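Local coordinates for protein beta-galactosidase (Trichoderma reesei, PDB 3OG2) that probably hydrolyses terminal non-reducing beta-D-galactose residues from beta-D-galactosides, as a glycoside hydrolase of family 35, at residues T259-R262 against Q263-L266. Sequence-based numbering, arbitrary orientation.
Sequences TTWR and QDHL
Thr-260 and Asp-264 are joined at the start of helix 261-268 by two hydrogen bonds. Thr-260 OG1 donates to Asp-264 OD2 at 2.7 Å, meeting the carboxylate from 37° above its plane. Asp-264 N donates to Thr-260 O at 2.8 Å, nearly straight at 164°. The chi1 of 65° sets Thr-260 OG1 between its backbone N and carbonyl carbon, on the side of the carboxylate. The same Asp-264 OD2 lies 3.5 Å from CD1 at the indole edge of Trp-261. Two further i to i+4 backbone bonds continue the helix: His-265 N to Trp-261 O (2.9 Å) and Leu-266 N to Arg-262 O (3.0 Å). A water accepts from Gln-263 N and donates weakly to Thr-259 O, bridging the helix start.

The van der Waals contact sets the methyls of Leu-266 against the guanidinium of Arg-262. Arg-262 is bent at chi2, and Leu-266 CD1 lies over one face of its guanidinium, offset toward the rim, 3.8 Å from Arg-262 NE. With an alanine in place of this arginine, the Leu-266 methyls are likely to lose the guanidinium that covers them.

Within the TIM barrel, the helix connects parallel strands 236-239 and 275-280; Trp-261 packs on Leu-276 and Phe-279 and meets His-237 edge-to-face, while Arg-262 reaches strand 379-380.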
# COMPACT_ATOMS: atom_id res chain seq x y z
N THR A 259 21.47 -7.61 -10.74
CA THR A 259 22.86 -7.18 -10.92
C THR A 259 23.04 -6.50 -12.28
O THR A 259 24.18 -6.17 -12.60
CB THR A 259 23.82 -8.38 -10.86
OG1 THR A 259 23.45 -9.33 -11.88
CG2 THR A 259 23.72 -9.07 -9.49
N THR A 260 21.98 -6.30 -13.07
CA THR A 260 22.18 -5.79 -14.43
C THR A 260 21.58 -4.43 -14.67
O THR A 260 21.65 -3.94 -15.79
CB THR A 260 21.55 -6.76 -15.47
OG1 THR A 260 20.15 -6.78 -15.29
CG2 THR A 260 22.05 -8.20 -15.26
N TRP A 261 20.98 -3.79 -13.66
CA TRP A 261 20.13 -2.64 -13.98
C TRP A 261 20.92 -1.39 -14.38
O TRP A 261 20.35 -0.58 -15.14
CB TRP A 261 19.17 -2.42 -12.81
CG TRP A 261 18.08 -3.43 -12.73
CD1 TRP A 261 17.72 -4.36 -13.65
CD2 TRP A 261 17.17 -3.60 -11.63
NE1 TRP A 261 16.65 -5.12 -13.20
CE2 TRP A 261 16.30 -4.65 -11.96
CE3 TRP A 261 17.05 -2.92 -10.39
CZ2 TRP A 261 15.27 -5.09 -11.11
CZ3 TRP A 261 16.03 -3.36 -9.55
CH2 TRP A 261 15.17 -4.42 -9.90
N ARG A 262 22.12 -1.19 -13.86
CA ARG A 262 22.88 -0.01 -14.33
C ARG A 262 23.14 -0.14 -15.82
O ARG A 262 22.92 0.77 -16.62
CB ARG A 262 24.18 0.09 -13.52
CG ARG A 262 25.16 1.08 -14.13
CD ARG A 262 24.62 2.52 -14.08
NE ARG A 262 25.70 3.38 -14.63
CZ ARG A 262 25.61 4.62 -15.07
NH1 ARG A 262 24.39 5.19 -15.02
NH2 ARG A 262 26.71 5.20 -15.55
N GLN A 263 23.65 -1.30 -16.25
CA GLN A 263 23.92 -1.51 -17.69
C GLN A 263 22.62 -1.52 -18.50
O GLN A 263 22.59 -0.95 -19.61
CB GLN A 263 24.66 -2.83 -17.94
CG GLN A 263 25.13 -2.88 -19.40
CD GLN A 263 26.06 -1.72 -19.78
OE1 GLN A 263 27.06 -1.47 -19.09
NE2 GLN A 263 25.78 -1.01 -20.89
N ASP A 264 21.56 -2.14 -17.99
CA ASP A 264 20.29 -2.09 -18.73
C ASP A 264 19.86 -0.64 -18.91
O ASP A 264 19.37 -0.28 -19.97
CB ASP A 264 19.21 -2.83 -17.96
CG ASP A 264 19.42 -4.31 -17.83
OD1 ASP A 264 20.07 -4.91 -18.75
OD2 ASP A 264 18.91 -4.91 -16.86
N HIS A 265 20.06 0.20 -17.90
CA HIS A 265 19.65 1.60 -17.98
C HIS A 265 20.43 2.31 -19.07
O HIS A 265 19.91 3.06 -19.92
CB HIS A 265 19.90 2.27 -16.60
CG HIS A 265 19.59 3.74 -16.77
ND1 HIS A 265 18.30 4.15 -17.07
CD2 HIS A 265 20.36 4.83 -16.74
CE1 HIS A 265 18.33 5.50 -17.20
NE2 HIS A 265 19.56 5.93 -17.00
N LEU A 266 21.75 2.09 -19.09
CA LEU A 266 22.58 2.68 -20.14
C LEU A 266 22.20 2.16 -21.51
O LEU A 266 22.34 2.90 -22.48
CB LEU A 266 24.04 2.36 -19.88
CG LEU A 266 24.59 3.09 -18.63
CD1 LEU A 266 25.99 2.57 -18.32
CD2 LEU A 266 24.48 4.61 -18.77
O HOH W 1 24.69 -3.38 -14.48